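Local coordinates for protein vinylacetyl-CoA Delta-isomerase (Nitrosopumilus maritimus SCM1, PDB 6VJR) that probably dehydrates 4-hydroxybutyryl-CoA and isomerises vinylacetyl-CoA, using a bound FAD together with an iron-sulfur cluster, at residues A[123-128]-A[272-277]; A[156-161]-A[165-170]; A[305-310]-A[381-386]; A[395-400]-A[405-410]. One frame throughout, in Å; residues are numbered along the deposited sequence.

Contact 1. Residues A[123-128]-A[272-277]; sequences TDYHKR and HGEYEF
Tyr125 and Glu274 approach from opposite directions, Glu274 OE2 lying at the edge of the phenol ring and the phenol hydroxyl donating a hydrogen bond to the carboxylate. Tyr125 stands in the first turn of helix 125-139; Glu274 is the centre of an inverse gamma turn in the loop that leaves strand 269-272, so the bond ties a helix start to a strand exit 149 residues further on. Tyr125 OH donates to Glu274 OE2 over 2.6 Å, a short bond that uses the syn lone pair of the oxygen. OE2 lies in the plane of the ring, 3.3 Å from Tyr125 CE2, while the carboxylate itself is turned 73° from the ring. The Glu274 chain bends at chi2 (87°), which swings its head back over its own turn: OE1 accepts the backbone N of His272 at 2.8 Å, again through the syn lone pair. His272 adds its CB, 3.4 Å from Tyr125 OH, while its imidazole leads away toward Trp266. The methyl CG2 of Thr123 also comes to 4.0 Å from Glu274 OE2; the Thr123 hydroxyl is hydrogen-bonded to Asp118, which also receives the backbone N of Tyr125. Ile117 of helix 101-121 packs against Tyr125 and Thr123. Both carboxylate oxygens of this buried glutamate thus have a donor, one from each segment, which fixes the rotation of the head. Two donors so placed would probably help to keep Glu274 ionised, and the negative charge in turn is likely to polarise the phenol O-H.

Contact 2. Residues A[156-161]-A[165-170]; sequences KGPSEQ and DLFTRI
Pro158 lays its ring on Phe167 in a CH-pi contact that closes a compact loop between strand 143-146 and strand 169-173. Pro158 opens a short 3-10 turn, 158-160, and Phe167 comes just before strand 169-173 begins. The proline CG sits over the middle of one ring face, 3.9 Å from the centroid and 12° off the normal. With chi1 at -69°, Phe167 CG lies anti to its own carbonyl carbon and the ring is carried to Pro158. Gln161 arrives at about a right angle to it: its chain bends at chi2, and NE2 reaches the ring edge in plane, 3.8 Å from Phe167 CE1, with the amide tilted 47° from the ring. NE2 is hydrogen-bonded to Asp153 O and only weakly to Lys156 O. The amide oxygen OE1 rests 3.9 Å from Leu166 CD1. With an alanine at Phe167, Pro158 CG would probably lose its aromatic face and a gap is likely to open beside the Gln161 amide. Phe167 also packs near Lys151, an FAD-binding residue. In the same segment, Arg169 grips Asp165 OD1 side-on with NE and NH2, while the other oxygen, OD2, pairs with Lys408 of a second subunit. One water joins the two backbones, donating to Pro158 O at 2.9 Å and weakly accepting from Phe167 N at 3.3 Å.

Contact 3. Residues A[305-310]-A[381-386]; sequences GAAATI and QDIAGG. With FAD (flavin-adenine dinucleotide), chain V.
Ile383 projects from helix 372-384 into helix 295-314, setting its CG2 methyl against the carbonyl of Ala307, 3.4 Å from Ala307 O. Seen from CB, the end of its longer branch lies at roughly a right angle to CG2, and CD1 stops 4.1 Å from Ala307 CB, so the two tips touch that residue at its carbonyl and at its methyl. The small alanine leaves the hollow that this forked side chain fills. Ile310, one turn on, answers from its own helix. Its CG1 is anti to the backbone N (chi1 -170°), which leaves CG2 facing the partner helix, 3.7 Å from Ala384 CA. The same methyl lies 4.1 Å from both Ala384 CB and Ile383 CG2; the two isoleucines run alongside each other, pointing opposite ways. Backbones come close here, 5.9 Å between the CA atoms of Ile310 and Ala384, because alanine leaves room. A glycine in place of Ile310 would probably open a gap over Ala384 and leave Ile383 CG2 with less to rest on. The helix stops after Ala384, and Gly385, with positive phi, turns the chain toward FAD. Gly386 N donates to FAD O1P at 2.9 Å, and Asp382 OD1 accepts from the ribose hydroxyl O3B at 2.8 Å; any CB on either glycine would clash with the cofactor. Lys325 pairs with the other Asp382 oxygen, and Lys151 and Arg154 of a second subunit also bind FAD. Helix 320-345 flanks the contact through Met329 and Ile326, and helix 418-432 packs on Ile310 through Leu425 and Ile428.

Contact 4. Residues A[395-400]-A[405-410]; sequences KDFRHP and LLKKYL. With SO4 (sulfate ion), chain H.
Two short consecutive helices, 394-397 and 402-409, pack against each other across a tight turn, the contact being built on Phe397. Lys407 reaches across at about a right angle to the ring and makes a cation-pi contact: its NZ lies 3.6 Å from the ring centroid, 15° off the normal. The aliphatic part helps, with Lys407 CG 3.5 Å from Phe397 CE1. A bend at chi4 (73°) turns the ammonium back over the ring. Leu406 takes the edge, its CB 4.1 Å from Phe397 CD1, while its CD1 presses on the backbone at Phe397 N, 3.7 Å away. Phe397 CD2 lies over one face of the Arg398 guanidinium, toward its rim, and one water accepts from Arg398 NH2 and from Lys407 NZ, each at 2.9 Å. Val418 and Met422 of helix 418-432 also pack on Phe397. Asp396, hydrogen-bonded to Ser393, also accepts from the backbone N of Phe22 and Gly23 of a second subunit. Lys395 NZ weakly holds a sulfate, probably from the crystallisation liquor. Arg398 NH2 and Lys407 NZ, like charges 5.3 Å apart, thus share a water; the pi face of Phe397 probably helps to stabilise the ammonium, and Arg398 has Glu394 as counter-charge.

Overall arrangement
Contact 1 lies on the opposite side of the chain's centre from contacts 3 and 4, and contact 2 opposite contact 3. Contacts 1 and 2 are 20 Å apart between centres and touch through His272 and Ile170; contact 2 falls in the sequence between the two segments of contact 1. Contacts 3 and 4 come later, 21 Å apart between centres, and helix 418-432 packs on both. Centres in one pair lie 46 to 63 Å from those in the other. The tetramer brings them together: Asp165 of contact 2 pairs with Lys408 of contact 4 from another subunit. The FAD site is shared between subunits, so its completion probably requires the assembly.

Contact 1. Residues A[123-128]-A[272-277]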
# COMPACT_ATOMS: atom_id res chain seq x y z
N THR A 123 32.22 3.24 -39.13
CA THR A 123 31.70 1.95 -39.54
C THR A 123 30.41 2.15 -40.34
O THR A 123 29.99 3.27 -40.59
CB THR A 123 31.51 1.10 -38.28
OG1 THR A 123 30.92 1.95 -37.29
CG2 THR A 123 32.85 0.67 -37.69
N ASP A 124 29.79 1.06 -40.81
CA ASP A 124 28.57 1.16 -41.60
C ASP A 124 27.49 0.24 -41.06
O ASP A 124 26.68 -0.29 -41.81
CB ASP A 124 28.78 0.84 -43.07
CG ASP A 124 29.39 -0.52 -43.32
OD1 ASP A 124 29.61 -1.22 -42.34
OD2 ASP A 124 29.71 -0.83 -44.48
N TYR A 125 27.44 0.12 -39.73
CA TYR A 125 26.38 -0.62 -39.06
C TYR A 125 25.00 -0.06 -39.38
O TYR A 125 24.03 -0.83 -39.48
CB TYR A 125 26.62 -0.68 -37.56
CG TYR A 125 27.97 -1.25 -37.17
CD1 TYR A 125 28.33 -2.55 -37.50
CD2 TYR A 125 28.85 -0.52 -36.38
CE1 TYR A 125 29.56 -3.08 -37.14
CE2 TYR A 125 30.09 -1.04 -36.03
CZ TYR A 125 30.44 -2.33 -36.38
OH TYR A 125 31.68 -2.82 -36.06
N HIS A 126 24.87 1.26 -39.43
CA HIS A 126 23.58 1.88 -39.70
C HIS A 126 23.10 1.51 -41.11
O HIS A 126 21.92 1.20 -41.28
CB HIS A 126 23.64 3.39 -39.45
CG HIS A 126 22.33 4.04 -39.44
ND1 HIS A 126 21.41 3.77 -38.45
CD2 HIS A 126 21.75 4.93 -40.26
CE1 HIS A 126 20.29 4.47 -38.68
NE2 HIS A 126 20.48 5.19 -39.79
N LYS A 127 23.99 1.58 -42.11
CA LYS A 127 23.66 1.20 -43.49
C LYS A 127 23.23 -0.26 -43.57
O LYS A 127 22.18 -0.58 -44.14
CB LYS A 127 24.85 1.46 -44.44
CG LYS A 127 25.20 2.92 -44.65
CD LYS A 127 26.39 3.22 -45.55
CE LYS A 127 27.16 4.48 -45.17
NZ LYS A 127 27.93 4.33 -43.92
N ARG A 128 24.00 -1.14 -42.89
CA ARG A 128 23.63 -2.54 -42.79
C ARG A 128 22.25 -2.68 -42.16
O ARG A 128 21.39 -3.42 -42.66
CB ARG A 128 24.68 -3.28 -41.96
CG ARG A 128 26.03 -3.42 -42.62
CD ARG A 128 26.92 -4.05 -41.58
NE ARG A 128 28.28 -4.21 -42.08
CZ ARG A 128 29.30 -4.66 -41.37
NH1 ARG A 128 30.54 -4.73 -41.87
NH2 ARG A 128 29.10 -5.05 -40.16
N HIS A 272 30.29 -4.75 -33.54
CA HIS A 272 31.39 -5.70 -33.56
C HIS A 272 32.57 -5.12 -32.78
O HIS A 272 33.48 -4.57 -33.38
CB HIS A 272 31.76 -6.05 -35.00
CG HIS A 272 32.94 -6.96 -35.13
ND1 HIS A 272 33.15 -8.07 -34.36
CD2 HIS A 272 34.02 -6.88 -35.92
CE1 HIS A 272 34.28 -8.66 -34.70
NE2 HIS A 272 34.84 -7.95 -35.63
N GLY A 273 32.52 -5.19 -31.45
CA GLY A 273 33.63 -4.81 -30.59
C GLY A 273 33.56 -3.42 -29.96
O GLY A 273 34.43 -3.09 -29.14
N GLU A 274 32.57 -2.59 -30.33
CA GLU A 274 32.46 -1.23 -29.81
C GLU A 274 31.70 -1.28 -28.47
O GLU A 274 30.55 -0.87 -28.35
CB GLU A 274 31.77 -0.35 -30.84
CG GLU A 274 32.49 -0.29 -32.18
CD GLU A 274 32.13 -1.37 -33.18
OE1 GLU A 274 31.21 -2.19 -32.93
OE2 GLU A 274 32.81 -1.38 -34.26
N TYR A 275 32.40 -1.81 -27.48
CA TYR A 275 31.84 -2.15 -26.19
C TYR A 275 31.21 -0.95 -25.48
O TYR A 275 30.30 -1.14 -24.68
CB TYR A 275 32.94 -2.76 -25.32
CG TYR A 275 34.11 -1.85 -25.05
CD1 TYR A 275 34.12 -1.00 -23.95
CD2 TYR A 275 35.21 -1.84 -25.89
CE1 TYR A 275 35.17 -0.15 -23.70
CE2 TYR A 275 36.28 -1.00 -25.65
CZ TYR A 275 36.25 -0.16 -24.57
OH TYR A 275 37.34 0.64 -24.40
N GLU A 276 31.75 0.24 -25.73
CA GLU A 276 31.27 1.44 -25.08
C GLU A 276 29.84 1.80 -25.48
O GLU A 276 29.24 2.65 -24.82
CB GLU A 276 32.22 2.62 -25.29
CG GLU A 276 32.21 3.21 -26.69
CD GLU A 276 33.05 2.56 -27.79
OE1 GLU A 276 33.38 3.36 -28.71
OE2 GLU A 276 33.37 1.33 -27.76
N PHE A 277 29.30 1.17 -26.55
CA PHE A 277 27.93 1.46 -26.98
C PHE A 277 26.94 0.43 -26.47
O PHE A 277 25.74 0.59 -26.71
CB PHE A 277 27.82 1.60 -28.50
CG PHE A 277 28.42 2.89 -29.00
CD1 PHE A 277 27.63 4.03 -29.10
CD2 PHE A 277 29.76 2.97 -29.38
CE1 PHE A 277 28.16 5.21 -29.59
CE2 PHE A 277 30.29 4.16 -29.86
CZ PHE A 277 29.50 5.27 -29.94

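Contact 2. Residues A[156-161]-A[165-170]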
# COMPACT_ATOMS: atom_id res chain seq x y z
N LYS A 156 28.94 -10.79 -11.20
CA LYS A 156 30.13 -10.74 -12.04
C LYS A 156 29.73 -10.41 -13.47
O LYS A 156 28.68 -10.82 -13.94
CB LYS A 156 30.97 -12.03 -12.02
CG LYS A 156 31.47 -12.41 -10.64
CD LYS A 156 32.16 -13.75 -10.71
CE LYS A 156 32.50 -14.25 -9.33
NZ LYS A 156 33.44 -13.33 -8.72
N GLY A 157 30.59 -9.65 -14.14
CA GLY A 157 30.39 -9.32 -15.54
C GLY A 157 30.84 -10.47 -16.45
O GLY A 157 31.29 -11.53 -16.00
N PRO A 158 30.69 -10.29 -17.78
CA PRO A 158 31.00 -11.36 -18.72
C PRO A 158 32.41 -11.92 -18.61
O PRO A 158 32.59 -13.13 -18.58
CB PRO A 158 30.80 -10.72 -20.08
CG PRO A 158 29.73 -9.68 -19.78
CD PRO A 158 30.10 -9.11 -18.43
N SER A 159 33.41 -11.04 -18.58
CA SER A 159 34.78 -11.50 -18.58
C SER A 159 35.20 -12.12 -17.24
O SER A 159 36.30 -12.68 -17.18
CB SER A 159 35.73 -10.42 -18.99
OG SER A 159 35.75 -9.37 -18.03
N GLU A 160 34.35 -12.02 -16.21
CA GLU A 160 34.65 -12.56 -14.88
C GLU A 160 33.92 -13.88 -14.60
O GLU A 160 34.18 -14.54 -13.58
CB GLU A 160 34.27 -11.57 -13.77
CG GLU A 160 34.88 -10.17 -13.89
CD GLU A 160 34.25 -9.07 -13.04
OE1 GLU A 160 35.12 -8.31 -12.59
OE2 GLU A 160 33.01 -8.88 -12.82
N GLN A 161 33.01 -14.32 -15.48
CA GLN A 161 32.35 -15.60 -15.30
C GLN A 161 33.36 -16.73 -15.48
O GLN A 161 34.32 -16.66 -16.28
CB GLN A 161 31.21 -15.79 -16.31
CG GLN A 161 30.12 -14.72 -16.24
CD GLN A 161 29.33 -14.79 -14.95
OE1 GLN A 161 29.09 -15.88 -14.41
NE2 GLN A 161 28.89 -13.62 -14.51
N ASP A 165 30.87 -18.52 -21.88
CA ASP A 165 29.69 -18.63 -22.72
C ASP A 165 28.42 -18.18 -22.00
O ASP A 165 27.36 -18.15 -22.61
CB ASP A 165 29.51 -20.05 -23.22
CG ASP A 165 30.62 -20.55 -24.13
OD1 ASP A 165 31.26 -19.70 -24.80
OD2 ASP A 165 30.85 -21.78 -24.15
N LEU A 166 28.48 -17.84 -20.69
CA LEU A 166 27.27 -17.49 -19.94
C LEU A 166 26.69 -16.14 -20.35
O LEU A 166 25.53 -15.82 -20.02
CB LEU A 166 27.49 -17.59 -18.44
CG LEU A 166 27.70 -19.00 -17.90
CD1 LEU A 166 28.25 -19.08 -16.47
CD2 LEU A 166 26.38 -19.72 -17.95
N PHE A 167 27.49 -15.37 -21.10
CA PHE A 167 27.01 -14.28 -21.92
C PHE A 167 27.48 -14.57 -23.34
O PHE A 167 28.60 -15.07 -23.54
CB PHE A 167 27.58 -12.93 -21.47
CG PHE A 167 27.10 -12.39 -20.14
CD1 PHE A 167 27.59 -12.93 -18.95
CD2 PHE A 167 26.21 -11.34 -20.07
CE1 PHE A 167 27.20 -12.41 -17.73
CE2 PHE A 167 25.79 -10.85 -18.84
CZ PHE A 167 26.32 -11.36 -17.68
N THR A 168 26.65 -14.20 -24.32
CA THR A 168 26.91 -14.48 -25.72
C THR A 168 28.11 -13.68 -26.26
O THR A 168 28.23 -12.48 -26.04
CB THR A 168 25.62 -14.20 -26.50
OG1 THR A 168 24.61 -15.10 -26.07
CG2 THR A 168 25.80 -14.40 -28.00
N ARG A 169 29.00 -14.38 -26.96
CA ARG A 169 30.24 -13.78 -27.41
C ARG A 169 30.65 -14.25 -28.81
O ARG A 169 30.23 -15.30 -29.30
CB ARG A 169 31.37 -14.13 -26.44
CG ARG A 169 31.63 -15.63 -26.38
CD ARG A 169 32.58 -15.98 -25.26
NE ARG A 169 32.84 -17.43 -25.13
CZ ARG A 169 33.98 -18.02 -25.43
NH1 ARG A 169 35.04 -17.29 -25.62
NH2 ARG A 169 34.11 -19.33 -25.42
N ILE A 170 31.51 -13.45 -29.43
CA ILE A 170 32.20 -13.85 -30.65
C ILE A 170 33.30 -14.84 -30.28
O ILE A 170 34.16 -14.55 -29.45
CB ILE A 170 32.81 -12.62 -31.32
CG1 ILE A 170 31.74 -11.57 -31.64
CG2 ILE A 170 33.60 -13.01 -32.56
CD1 ILE A 170 32.31 -10.19 -31.92
O HOH W 1 30.45 -14.72 -19.76

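Contact 3. Residues A[305-310]-A[381-386]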
# COMPACT_ATOMS: atom_id res chain seq x y z
N GLY A 305 -13.17 -7.19 -16.85
CA GLY A 305 -14.36 -7.73 -17.46
C GLY A 305 -14.73 -9.11 -16.91
O GLY A 305 -15.91 -9.41 -16.73
N ALA A 306 -13.73 -9.97 -16.68
CA ALA A 306 -13.99 -11.28 -16.13
C ALA A 306 -14.53 -11.18 -14.71
O ALA A 306 -15.49 -11.89 -14.37
CB ALA A 306 -12.77 -12.11 -16.19
N ALA A 307 -13.93 -10.30 -13.89
CA ALA A 307 -14.39 -10.13 -12.52
C ALA A 307 -15.85 -9.61 -12.52
O ALA A 307 -16.70 -10.06 -11.75
CB ALA A 307 -13.45 -9.17 -11.83
N ALA A 308 -16.17 -8.65 -13.39
CA ALA A 308 -17.53 -8.09 -13.46
C ALA A 308 -18.51 -9.17 -13.91
O ALA A 308 -19.66 -9.21 -13.44
CB ALA A 308 -17.59 -6.88 -14.37
N THR A 309 -18.06 -10.03 -14.84
CA THR A 309 -18.91 -11.11 -15.30
C THR A 309 -19.23 -12.10 -14.18
O THR A 309 -20.39 -12.48 -14.04
CB THR A 309 -18.32 -11.79 -16.52
OG1 THR A 309 -18.17 -10.86 -17.59
CG2 THR A 309 -19.14 -12.98 -16.96
N ILE A 310 -18.21 -12.57 -13.46
CA ILE A 310 -18.49 -13.53 -12.39
C ILE A 310 -19.39 -12.91 -11.30
O ILE A 310 -20.27 -13.58 -10.76
CB ILE A 310 -17.22 -14.21 -11.85
CG1 ILE A 310 -17.53 -15.36 -10.91
CG2 ILE A 310 -16.30 -13.22 -11.13
CD1 ILE A 310 -18.37 -16.48 -11.49
N GLN A 381 -9.64 -12.33 -7.75
CA GLN A 381 -9.86 -13.57 -7.03
C GLN A 381 -10.85 -13.36 -5.90
O GLN A 381 -11.67 -14.23 -5.63
CB GLN A 381 -8.56 -14.14 -6.49
CG GLN A 381 -7.61 -14.58 -7.60
CD GLN A 381 -6.51 -15.47 -7.07
OE1 GLN A 381 -6.38 -15.71 -5.86
NE2 GLN A 381 -5.75 -16.04 -8.00
N ASP A 382 -10.78 -12.21 -5.22
CA ASP A 382 -11.79 -11.88 -4.19
C ASP A 382 -13.20 -11.93 -4.79
O ASP A 382 -14.14 -12.59 -4.30
CB ASP A 382 -11.49 -10.50 -3.62
CG ASP A 382 -12.43 -9.97 -2.54
OD1 ASP A 382 -13.45 -10.66 -2.19
OD2 ASP A 382 -12.16 -8.85 -2.04
N ILE A 383 -13.38 -11.21 -5.91
CA ILE A 383 -14.70 -11.12 -6.52
C ILE A 383 -15.18 -12.49 -7.00
O ILE A 383 -16.37 -12.78 -6.97
CB ILE A 383 -14.67 -10.08 -7.65
CG1 ILE A 383 -14.38 -8.68 -7.09
CG2 ILE A 383 -15.97 -10.13 -8.44
CD1 ILE A 383 -14.03 -7.63 -8.08
N ALA A 384 -14.28 -13.34 -7.49
CA ALA A 384 -14.68 -14.63 -8.08
C ALA A 384 -15.23 -15.62 -7.05
O ALA A 384 -16.16 -16.38 -7.35
CB ALA A 384 -13.51 -15.22 -8.80
N GLY A 385 -14.63 -15.65 -5.86
CA GLY A 385 -14.96 -16.69 -4.89
C GLY A 385 -14.06 -17.93 -4.99
O GLY A 385 -13.19 -18.04 -5.86
N GLY A 386 -14.28 -18.85 -4.04
CA GLY A 386 -13.42 -20.02 -3.91
C GLY A 386 -13.37 -20.94 -5.12
O GLY A 386 -12.37 -21.67 -5.31
PA FAD V . -18.70 -16.02 -2.83
O1A FAD V . -19.56 -15.97 -1.62
O2A FAD V . -19.32 -16.27 -4.15
O5B FAD V . -17.85 -14.68 -2.80
C5B FAD V . -17.45 -14.04 -4.04
C4B FAD V . -17.47 -12.54 -3.86
O4B FAD V . -18.84 -12.12 -3.73
C3B FAD V . -16.74 -12.01 -2.59
O3B FAD V . -16.15 -10.74 -2.86
C2B FAD V . -17.89 -11.88 -1.56
O2B FAD V . -17.70 -10.94 -0.52
C1B FAD V . -19.04 -11.46 -2.48
N9A FAD V . -20.37 -11.75 -1.97
C8A FAD V . -20.97 -12.98 -1.84
N7A FAD V . -22.19 -12.92 -1.36
C5A FAD V . -22.41 -11.58 -1.14
C6A FAD V . -23.53 -10.87 -0.67
N6A FAD V . -24.67 -11.47 -0.32
N1A FAD V . -23.44 -9.53 -0.54
C2A FAD V . -22.28 -8.96 -0.92
N3A FAD V . -21.16 -9.52 -1.38
C4A FAD V . -21.30 -10.84 -1.52
N1 FAD V . -15.42 -24.12 3.46
C2 FAD V . -15.74 -25.16 4.30
O2 FAD V . -16.84 -25.29 4.82
N3 FAD V . -14.79 -26.12 4.57
C4 FAD V . -13.49 -26.16 4.14
O4 FAD V . -12.75 -27.12 4.39
C4X FAD V . -13.19 -25.13 3.20
N5 FAD V . -11.96 -25.12 2.65
C5X FAD V . -11.73 -24.24 1.61
C6 FAD V . -10.55 -24.32 0.87
C7 FAD V . -10.32 -23.49 -0.23
C7M FAD V . -9.09 -23.66 -1.08
C8 FAD V . -11.17 -22.39 -0.45
C8M FAD V . -10.95 -21.46 -1.61
C9 FAD V . -12.34 -22.31 0.27
C9A FAD V . -12.64 -23.21 1.31
N10 FAD V . -13.84 -23.16 2.03
C10 FAD V . -14.21 -24.15 2.92
C1' FAD V . -14.89 -22.26 1.53
C2' FAD V . -14.79 -20.79 1.89
O2' FAD V . -15.30 -20.63 3.21
C3' FAD V . -15.59 -19.98 0.89
O3' FAD V . -14.82 -19.99 -0.31
C4' FAD V . -15.93 -18.56 1.36
O4' FAD V . -16.90 -18.54 2.41
C5' FAD V . -16.40 -17.68 0.23
O5' FAD V . -17.61 -18.27 -0.32
P FAD V . -17.69 -18.53 -1.89
O1P FAD V . -16.55 -19.31 -2.33
O2P FAD V . -19.05 -19.04 -2.15
O3P FAD V . -17.54 -17.12 -2.59

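Contact 4. Residues A[395-400]-A[405-410]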
# COMPACT_ATOMS: atom_id res chain seq x y z
N LYS A 395 -13.77 -32.65 -17.83
CA LYS A 395 -14.08 -34.08 -17.96
C LYS A 395 -15.14 -34.52 -16.96
O LYS A 395 -16.00 -35.33 -17.30
CB LYS A 395 -12.81 -34.90 -17.81
CG LYS A 395 -11.90 -34.81 -19.02
CD LYS A 395 -10.65 -35.64 -18.89
CE LYS A 395 -9.94 -35.88 -20.18
NZ LYS A 395 -9.50 -34.64 -20.77
N ASP A 396 -15.11 -33.96 -15.73
CA ASP A 396 -16.18 -34.20 -14.77
C ASP A 396 -17.48 -33.53 -15.19
O ASP A 396 -18.54 -34.14 -15.07
CB ASP A 396 -15.66 -33.87 -13.38
CG ASP A 396 -14.49 -34.77 -13.00
OD1 ASP A 396 -14.72 -36.00 -12.94
OD2 ASP A 396 -13.37 -34.26 -12.84
N PHE A 397 -17.43 -32.29 -15.67
CA PHE A 397 -18.63 -31.59 -16.15
C PHE A 397 -19.35 -32.35 -17.29
O PHE A 397 -20.57 -32.28 -17.41
CB PHE A 397 -18.20 -30.20 -16.62
CG PHE A 397 -19.37 -29.32 -17.00
CD1 PHE A 397 -20.30 -28.98 -16.04
CD2 PHE A 397 -19.53 -28.84 -18.29
CE1 PHE A 397 -21.38 -28.18 -16.37
CE2 PHE A 397 -20.65 -28.07 -18.62
CZ PHE A 397 -21.54 -27.71 -17.66
N ARG A 398 -18.59 -33.07 -18.12
CA ARG A 398 -19.13 -33.77 -19.28
C ARG A 398 -19.49 -35.22 -18.94
O ARG A 398 -20.08 -35.93 -19.77
CB ARG A 398 -18.14 -33.78 -20.45
CG ARG A 398 -17.72 -32.41 -20.92
CD ARG A 398 -18.79 -31.57 -21.44
NE ARG A 398 -18.11 -30.42 -22.06
CZ ARG A 398 -18.76 -29.32 -22.41
NH1 ARG A 398 -18.11 -28.30 -22.95
NH2 ARG A 398 -20.07 -29.27 -22.24
N HIS A 399 -19.19 -35.63 -17.70
CA HIS A 399 -19.38 -37.02 -17.29
C HIS A 399 -20.87 -37.31 -17.08
O HIS A 399 -21.59 -36.49 -16.55
CB HIS A 399 -18.60 -37.26 -16.00
CG HIS A 399 -18.55 -38.69 -15.59
ND1 HIS A 399 -19.56 -39.29 -14.87
CD2 HIS A 399 -17.63 -39.65 -15.81
CE1 HIS A 399 -19.26 -40.58 -14.71
NE2 HIS A 399 -18.08 -40.81 -15.25
N PRO A 400 -21.40 -38.50 -17.43
CA PRO A 400 -22.83 -38.76 -17.25
C PRO A 400 -23.37 -38.71 -15.82
O PRO A 400 -24.55 -38.42 -15.63
CB PRO A 400 -23.06 -40.12 -17.92
CG PRO A 400 -21.89 -40.26 -18.89
CD PRO A 400 -20.72 -39.54 -18.24
N LEU A 405 -24.74 -33.40 -11.73
CA LEU A 405 -24.54 -32.94 -10.37
C LEU A 405 -23.91 -31.55 -10.38
O LEU A 405 -24.31 -30.70 -9.61
CB LEU A 405 -23.72 -33.94 -9.57
CG LEU A 405 -24.36 -35.33 -9.41
CD1 LEU A 405 -23.48 -36.29 -8.64
CD2 LEU A 405 -25.73 -35.29 -8.77
N LEU A 406 -22.93 -31.33 -11.26
CA LEU A 406 -22.28 -30.04 -11.39
C LEU A 406 -23.23 -28.99 -11.98
O LEU A 406 -23.22 -27.85 -11.54
CB LEU A 406 -21.01 -30.17 -12.19
CG LEU A 406 -19.92 -31.00 -11.52
CD1 LEU A 406 -18.75 -31.24 -12.43
CD2 LEU A 406 -19.45 -30.38 -10.18
N LYS A 407 -24.02 -29.37 -12.99
CA LYS A 407 -24.97 -28.45 -13.59
C LYS A 407 -26.01 -28.00 -12.56
O LYS A 407 -26.45 -26.85 -12.58
CB LYS A 407 -25.61 -29.08 -14.82
CG LYS A 407 -24.65 -29.25 -15.97
CD LYS A 407 -25.18 -29.99 -17.20
CE LYS A 407 -24.24 -29.95 -18.33
NZ LYS A 407 -23.07 -30.82 -18.14
N LYS A 408 -26.38 -28.88 -11.65
CA LYS A 408 -27.32 -28.55 -10.59
C LYS A 408 -26.65 -27.67 -9.53
O LYS A 408 -27.13 -26.58 -9.21
CB LYS A 408 -27.83 -29.86 -10.00
CG LYS A 408 -28.67 -29.71 -8.74
CD LYS A 408 -29.13 -31.05 -8.19
CE LYS A 408 -29.77 -30.91 -6.85
NZ LYS A 408 -31.12 -30.41 -7.00
N TYR A 409 -25.52 -28.12 -9.01
CA TYR A 409 -24.96 -27.54 -7.79
C TYR A 409 -24.12 -26.29 -8.03
O TYR A 409 -23.95 -25.52 -7.09
CB TYR A 409 -24.23 -28.60 -6.98
CG TYR A 409 -25.24 -29.40 -6.18
CD1 TYR A 409 -25.99 -28.81 -5.18
CD2 TYR A 409 -25.49 -30.73 -6.45
CE1 TYR A 409 -26.91 -29.54 -4.45
CE2 TYR A 409 -26.41 -31.48 -5.73
CZ TYR A 409 -27.13 -30.88 -4.72
OH TYR A 409 -28.03 -31.63 -3.99
N LEU A 410 -23.58 -26.09 -9.24
CA LEU A 410 -22.74 -24.92 -9.49
C LEU A 410 -23.51 -23.79 -10.18
O LEU A 410 -22.94 -22.88 -10.79
CB LEU A 410 -21.48 -25.33 -10.24
CG LEU A 410 -20.62 -26.35 -9.50
CD1 LEU A 410 -19.33 -26.48 -10.27
CD2 LEU A 410 -20.35 -25.98 -8.04
S SO4 H . -6.48 -35.80 -18.07
O1 SO4 H . -6.66 -34.62 -17.27
O2 SO4 H . -5.07 -36.10 -18.15
O3 SO4 H . -6.99 -35.54 -19.39
O4 SO4 H . -7.19 -36.91 -17.49
O HOH W 2 -22.11 -30.94 -20.92